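Local atomic coordinates of S-adenosyl-L-methionine-dependent 2-deoxy-scyllo-inosamine dehydrogenase (Bacillus circulans, PDB entry 4M7S), a protein that catalyses the radical S-adenosyl-L-methionine-dependent two-electron oxidation of 2-deoxy-scyllo-inosamine to amino-dideoxy-scyllo-inosose in butirosin biosynthesis, using two [4Fe-4S] clusters. Residues E64-C68 with K69-L73; G198-E202 with Q203-D207. One frame throughout, in Å; residues are numbered along the deposited sequence.

Contact 1. Residues E64-C68 with K69-L73; sequences EPLLC and KNLDL
Leu66 and Leu71 meet through their CD2 methyls, 3.5 Å apart, where a short 3-10 turn (65-67) is followed by a type I beta turn, Cys68 to Leu71, that starts helix 71-81. This is a strand-to-helix connection of the radical SAM fold, and the Tyr-Gly-Glu ending at Glu64 probably corresponds to the family's GGE motif. The tight side is buried and largely apolar. Leu71 swings its CG trans to its own backbone N (chi1 -173°), which carries the branch back over the 3-10 turn, with CD2 3.7 Å from Pro65 O. That carbonyl is already engaged, accepting from Cys68 N at 2.9 Å. Proline suits the first position of the 3-10 turn, where its missing N-H costs nothing. Leu104 of helix 98-107 touches both leucines, an apolar setting that suits their methyl groups. Cys68 opens the type I turn, and its compact side chain brings CB within 4.1 Å of Leu71 CB. A hydrogen bond from Leu71 N to Cys68 O closes this turn, at 3.2 Å and 155° at the hydrogen; the donor stands above the carbonyl plane instead of on a lone pair. Glu64 fastens the 3-10 turn by polar bonds: its OE1 takes Leu66 N at 3.3 Å, and the carboxylate also binds Thr91 and Asn92, tying the turn to the end of strand 86-91. The other side is looser. Lys69 is exposed; of its side chain, CB alone comes near the preceding segment, and the long charged chain suits a solvent-facing turn position. Asn70 holds the N-cap position, yet its side chain makes no capping bond. Its backbone N donates a weak hydrogen bond to Cys68 SG, 3.6 Å away; a chi1 of 179° sets SG beside the carbonyl carbon, near the next peptide.

Contact 2. Residues G198-E202 with Q203-D207; sequences GNIGE and QHISD
Gln203 OE1 receives a 2.7 Å hydrogen bond from a water oxygen that in turn accepts from Asn199 N at 3.2 Å. The water thus joins the edge strand 198-199 to the residue that follows the turn. Gln203 reaches it with an extended chain, CG lying trans to the backbone N (chi1 -175°), and a long polar side chain suits this exposed position. Inside the turn Asn199 closes an Asx turn: its OD1 accepts from Gly201 N at 2.7 Å. Gly201, without a side chain, does not crowd the amide oxygen. The ND2 of Asn199 donates to both Leu181 O and Asn183 OD1, which fixes the rotation of the amide. Across the turn, Ile200 CA lies 3.2 Å from Gln203 O in a CA-H...O contact of 159° at the hydrogen.

The buried side is carried by two isoleucines lying alongside each other and pointing the same way, with Ile200 CG2 3.8 Å from Ile205 CB. His204 then caps the helix that begins at Ile205: its ND1 takes Ser206 N at 2.9 Å, nearly straight at 164° and in the ring plane, so a first-turn N-H that lacks an intrahelical partner is satisfied. The far nitrogen of the ring, NE2, is hydrogen-bonded to Ser50. Gln47 of helix 38-50 bridges the joint, its amide meeting Ile200 O and Ile205 N. On the same helix Leu40 and Leu44 touch Ile200, while Val178 of strand 175-178 packs against both isoleucines, so the turn leading into helix 205-209 is wedged between helix and sheet.

Contacts 1 and 2 are both local turns that lead into a helix, but a side chain caps the N-terminus only in contact 2. They lie in series along the chain, contact 1 in the radical SAM part and contact 2 in the part that binds the second, auxiliary cluster, with centres about 23 Å apart and nearest atoms about 14 Å apart, and do not touch. Contact 1 is close to the chemistry: the side chain of Pro65 is about 8 Å from a bound [4Fe-4S] cluster, and that of Leu67 about 6 Å from that of Cys16, an inferred ligand of the AdoMet-binding cluster. Contact 2 lies away from both cluster sites, where the short outermost strand 198-199 runs on into helix 205-209.

Contact 1. Residues E64-C68 with K69-L73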
ATOM      1  N   GLU A  64      10.603   2.999   4.197  1.00 25.69           N
ATOM      2  CA  GLU A  64      10.799   1.963   5.200  1.00 20.17           C
ATOM      3  C   GLU A  64       9.958   2.286   6.429  1.00 18.81           C
ATOM      4  O   GLU A  64      10.209   3.294   7.100  1.00 21.93           O
ATOM      5  CB  GLU A  64      12.284   1.906   5.587  1.00 19.49           C
ATOM      6  CG  GLU A  64      12.586   0.942   6.713  1.00 19.99           C
ATOM      7  CD  GLU A  64      11.997  -0.448   6.465  1.00 22.64           C
ATOM      8  OE1 GLU A  64      11.468  -1.046   7.430  1.00 21.59           O
ATOM      9  OE2 GLU A  64      12.081  -0.944   5.317  1.00 23.92           O
ATOM     10  N   PRO A  65       8.958   1.440   6.737  1.00 20.56           N
ATOM     11  CA  PRO A  65       8.071   1.778   7.858  1.00 22.41           C
ATOM     12  C   PRO A  65       8.780   1.793   9.217  1.00 22.50           C
ATOM     13  O   PRO A  65       8.385   2.570  10.081  1.00 23.47           O
ATOM     14  CB  PRO A  65       6.984   0.686   7.811  1.00 20.47           C
ATOM     15  CG  PRO A  65       7.619  -0.463   7.060  1.00 24.27           C
ATOM     16  CD  PRO A  65       8.585   0.174   6.075  1.00 23.26           C
ATOM     17  N   LEU A  66       9.805   0.970   9.411  1.00 21.58           N
ATOM     18  CA  LEU A  66      10.524   0.968  10.695  1.00 25.03           C
ATOM     19  C   LEU A  66      11.315   2.255  10.952  1.00 25.02           C
ATOM     20  O   LEU A  66      11.895   2.432  12.027  1.00 27.94           O
ATOM     21  CB  LEU A  66      11.444  -0.248  10.831  1.00 27.24           C
ATOM     22  CG  LEU A  66      10.818  -1.646  10.830  1.00 35.13           C
ATOM     23  CD1 LEU A  66      11.649  -2.590  11.678  1.00 40.18           C
ATOM     24  CD2 LEU A  66       9.395  -1.637  11.323  1.00 34.72           C
ATOM     25  N   LEU A  67      11.349   3.142   9.962  1.00 23.50           N
ATOM     26  CA  LEU A  67      11.980   4.446  10.126  1.00 23.19           C
ATOM     27  C   LEU A  67      10.981   5.460  10.678  1.00 25.28           C
ATOM     28  O   LEU A  67      11.355   6.541  11.108  1.00 26.09           O
ATOM     29  CB  LEU A  67      12.545   4.953   8.797  1.00 25.70           C
ATOM     30  CG  LEU A  67      13.991   4.578   8.470  1.00 30.21           C
ATOM     31  CD1 LEU A  67      14.448   5.194   7.144  1.00 30.35           C
ATOM     32  CD2 LEU A  67      14.884   5.050   9.599  1.00 32.34           C
ATOM     33  N   CYS A  68       9.702   5.107  10.652  1.00 22.54           N
ATOM     34  CA  CYS A  68       8.660   6.012  11.110  1.00 22.42           C
ATOM     35  C   CYS A  68       8.764   6.153  12.620  1.00 22.76           C
ATOM     36  O   CYS A  68       8.680   5.156  13.347  1.00 25.82           O
ATOM     37  CB  CYS A  68       7.286   5.446  10.739  1.00 20.21           C
ATOM     38  SG  CYS A  68       5.907   6.465  11.288  1.00 28.04           S
ATOM     39  N   LYS A  69       8.934   7.376  13.108  1.00 21.19           N
ATOM     40  CA  LYS A  69       9.134   7.562  14.543  1.00 25.62           C
ATOM     41  C   LYS A  69       7.850   7.316  15.337  1.00 26.65           C
ATOM     42  O   LYS A  69       7.904   7.070  16.536  1.00 26.19           O
ATOM     43  CB  LYS A  69       9.744   8.932  14.855  1.00 31.01           C
ATOM     44  CG  LYS A  69       8.838  10.144  14.704  1.00 35.98           C
ATOM     45  CD  LYS A  69       9.688  11.423  14.783  1.00 44.93           C
ATOM     46  CE  LYS A  69       8.874  12.663  15.149  1.00 53.25           C
ATOM     47  NZ  LYS A  69       8.067  13.233  14.027  1.00 56.51           N
ATOM     48  N   ASN A  70       6.710   7.348  14.646  1.00 25.62           N
ATOM     49  CA  ASN A  70       5.406   7.143  15.278  1.00 25.70           C
ATOM     50  C   ASN A  70       4.838   5.768  14.986  1.00 23.71           C
ATOM     51  O   ASN A  70       3.650   5.541  15.196  1.00 22.88           O
ATOM     52  CB  ASN A  70       4.388   8.175  14.778  1.00 23.73           C
ATOM     53  CG  ASN A  70       4.597   9.536  15.375  1.00 26.71           C
ATOM     54  OD1 ASN A  70       4.726   9.681  16.589  1.00 28.59           O
ATOM     55  ND2 ASN A  70       4.627  10.558  14.524  1.00 29.71           N
ATOM     56  N   LEU A  71       5.671   4.853  14.500  1.00 21.51           N
ATOM     57  CA  LEU A  71       5.164   3.549  14.079  1.00 22.13           C
ATOM     58  C   LEU A  71       4.378   2.802  15.173  1.00 22.34           C
ATOM     59  O   LEU A  71       3.291   2.295  14.910  1.00 23.64           O
ATOM     60  CB  LEU A  71       6.277   2.663  13.515  1.00 22.19           C
ATOM     61  CG  LEU A  71       5.699   1.369  12.925  1.00 22.06           C
ATOM     62  CD1 LEU A  71       4.841   1.667  11.696  1.00 17.82           C
ATOM     63  CD2 LEU A  71       6.787   0.349  12.617  1.00 19.79           C
ATOM     64  N   ASP A  72       4.910   2.739  16.388  1.00 22.88           N
ATOM     65  CA  ASP A  72       4.225   2.008  17.456  1.00 23.45           C
ATOM     66  C   ASP A  72       2.843   2.586  17.717  1.00 24.34           C
ATOM     67  O   ASP A  72       1.874   1.845  17.861  1.00 23.23           O
ATOM     68  CB  ASP A  72       5.029   2.030  18.763  1.00 22.14           C
ATOM     69  CG  ASP A  72       6.293   1.177  18.697  1.00 30.55           C
ATOM     70  OD1 ASP A  72       6.527   0.511  17.664  1.00 28.92           O
ATOM     71  OD2 ASP A  72       7.052   1.179  19.690  1.00 37.95           O
ATOM     72  N   LEU A  73       2.781   3.912  17.792  1.00 22.35           N
ATOM     73  CA  LEU A  73       1.535   4.652  17.953  1.00 23.84           C
ATOM     74  C   LEU A  73       0.555   4.284  16.843  1.00 24.43           C
ATOM     75  O   LEU A  73      -0.607   3.954  17.105  1.00 21.61           O
ATOM     76  CB  LEU A  73       1.847   6.150  17.874  1.00 25.01           C
ATOM     77  CG  LEU A  73       0.928   7.272  18.373  1.00 31.17           C
ATOM     78  CD1 LEU A  73       0.577   8.191  17.237  1.00 27.99           C
ATOM     79  CD2 LEU A  73      -0.312   6.775  19.110  1.00 30.25           C
TER

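Contact 2. Residues G198-E202 with Q203-D207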
ATOM      1  N   GLY A 198      -8.010  11.503  -4.904  1.00 26.54           N
ATOM      2  CA  GLY A 198      -8.487  12.504  -3.966  1.00 25.02           C
ATOM      3  C   GLY A 198      -7.501  12.561  -2.819  1.00 27.00           C
ATOM      4  O   GLY A 198      -6.392  12.048  -2.935  1.00 21.79           O
ATOM      5  N   ASN A 199      -7.901  13.180  -1.713  1.00 27.32           N
ATOM      6  CA  ASN A 199      -7.030  13.313  -0.553  1.00 24.76           C
ATOM      7  C   ASN A 199      -7.875  13.135   0.711  1.00 24.80           C
ATOM      8  O   ASN A 199      -8.906  13.789   0.861  1.00 24.84           O
ATOM      9  CB  ASN A 199      -6.335  14.687  -0.574  1.00 25.89           C
ATOM     10  CG  ASN A 199      -5.324  14.852   0.553  1.00 28.57           C
ATOM     11  OD1 ASN A 199      -5.701  14.939   1.730  1.00 27.42           O
ATOM     12  ND2 ASN A 199      -4.032  14.895   0.200  1.00 23.65           N
ATOM     13  N   ILE A 200      -7.450  12.238   1.598  1.00 27.25           N
ATOM     14  CA  ILE A 200      -8.230  11.897   2.787  1.00 30.59           C
ATOM     15  C   ILE A 200      -8.235  12.996   3.849  1.00 33.65           C
ATOM     16  O   ILE A 200      -9.025  12.944   4.795  1.00 37.00           O
ATOM     17  CB  ILE A 200      -7.746  10.590   3.442  1.00 29.15           C
ATOM     18  CG1 ILE A 200      -6.286  10.733   3.881  1.00 30.37           C
ATOM     19  CG2 ILE A 200      -7.931   9.414   2.491  1.00 27.54           C
ATOM     20  CD1 ILE A 200      -5.911   9.830   5.001  1.00 31.23           C
ATOM     21  N   GLY A 201      -7.358  13.985   3.694  1.00 31.46           N
ATOM     22  CA  GLY A 201      -7.403  15.163   4.539  1.00 31.57           C
ATOM     23  C   GLY A 201      -8.555  16.078   4.147  1.00 36.00           C
ATOM     24  O   GLY A 201      -8.899  17.006   4.881  1.00 36.43           O
ATOM     25  N   GLU A 202      -9.160  15.823   2.987  1.00 33.57           N
ATOM     26  CA  GLU A 202     -10.199  16.718   2.474  1.00 38.13           C
ATOM     27  C   GLU A 202     -11.514  15.993   2.204  1.00 32.99           C
ATOM     28  O   GLU A 202     -12.534  16.621   1.952  1.00 33.32           O
ATOM     29  CB  GLU A 202      -9.744  17.381   1.172  1.00 47.96           C
ATOM     30  CG  GLU A 202      -8.311  17.883   1.144  1.00 56.44           C
ATOM     31  CD  GLU A 202      -7.842  18.190  -0.273  1.00 63.85           C
ATOM     32  OE1 GLU A 202      -8.705  18.316  -1.170  1.00 67.71           O
ATOM     33  OE2 GLU A 202      -6.614  18.296  -0.489  1.00 65.34           O
ATOM     34  N   GLN A 203     -11.485  14.669   2.236  1.00 34.08           N
ATOM     35  CA  GLN A 203     -12.629  13.895   1.788  1.00 35.62           C
ATOM     36  C   GLN A 203     -12.531  12.473   2.317  1.00 30.56           C
ATOM     37  O   GLN A 203     -11.436  11.943   2.480  1.00 31.05           O
ATOM     38  CB  GLN A 203     -12.662  13.885   0.254  1.00 40.00           C
ATOM     39  CG  GLN A 203     -13.864  13.207  -0.361  1.00 41.29           C
ATOM     40  CD  GLN A 203     -13.996  13.516  -1.842  1.00 43.79           C
ATOM     41  OE1 GLN A 203     -12.996  13.678  -2.548  1.00 41.43           O
ATOM     42  NE2 GLN A 203     -15.233  13.620  -2.314  1.00 44.16           N
ATOM     43  N   HIS A 204     -13.680  11.864   2.594  1.00 28.19           N
ATOM     44  CA  HIS A 204     -13.716  10.508   3.121  1.00 28.41           C
ATOM     45  C   HIS A 204     -13.192   9.513   2.099  1.00 28.97           C
ATOM     46  O   HIS A 204     -13.519   9.587   0.911  1.00 27.44           O
ATOM     47  CB  HIS A 204     -15.139  10.131   3.539  1.00 29.58           C
ATOM     48  CG  HIS A 204     -15.203   8.972   4.487  1.00 31.14           C
ATOM     49  ND1 HIS A 204     -14.925   7.681   4.105  1.00 26.16           N
ATOM     50  CD2 HIS A 204     -15.536   8.917   5.803  1.00 34.68           C
ATOM     51  CE1 HIS A 204     -15.061   6.875   5.146  1.00 27.32           C
ATOM     52  NE2 HIS A 204     -15.437   7.597   6.186  1.00 33.46           N
ATOM     53  N   ILE A 205     -12.380   8.573   2.562  1.00 26.36           N
ATOM     54  CA  ILE A 205     -11.755   7.640   1.644  1.00 25.13           C
ATOM     55  C   ILE A 205     -12.783   6.758   0.948  1.00 28.20           C
ATOM     56  O   ILE A 205     -12.533   6.270  -0.152  1.00 24.21           O
ATOM     57  CB  ILE A 205     -10.682   6.785   2.323  1.00 24.21           C
ATOM     58  CG1 ILE A 205      -9.832   6.082   1.251  1.00 25.15           C
ATOM     59  CG2 ILE A 205     -11.321   5.820   3.322  1.00 22.97           C
ATOM     60  CD1 ILE A 205      -8.695   5.287   1.792  1.00 28.38           C
ATOM     61  N   SER A 206     -13.947   6.571   1.569  1.00 22.65           N
ATOM     62  CA  SER A 206     -14.985   5.792   0.919  1.00 27.76           C
ATOM     63  C   SER A 206     -15.554   6.564  -0.261  1.00 28.89           C
ATOM     64  O   SER A 206     -15.909   5.978  -1.290  1.00 30.62           O
ATOM     65  CB  SER A 206     -16.111   5.462   1.897  1.00 31.24           C
ATOM     66  OG  SER A 206     -17.132   4.743   1.236  1.00 31.65           O
ATOM     67  N   ASP A 207     -15.676   7.880  -0.097  1.00 31.67           N
ATOM     68  CA  ASP A 207     -16.198   8.738  -1.159  1.00 33.02           C
ATOM     69  C   ASP A 207     -15.202   8.858  -2.312  1.00 28.87           C
ATOM     70  O   ASP A 207     -15.593   8.993  -3.468  1.00 30.89           O
ATOM     71  CB  ASP A 207     -16.533  10.125  -0.611  1.00 37.02           C
ATOM     72  CG  ASP A 207     -17.705  10.104   0.352  1.00 42.91           C
ATOM     73  OD1 ASP A 207     -18.621   9.277   0.164  1.00 47.33           O
ATOM     74  OD2 ASP A 207     -17.707  10.920   1.293  1.00 42.80           O
TER
HETATM   75  O   HOH W   1     -10.561  14.787  -2.316  1.00 36.21           O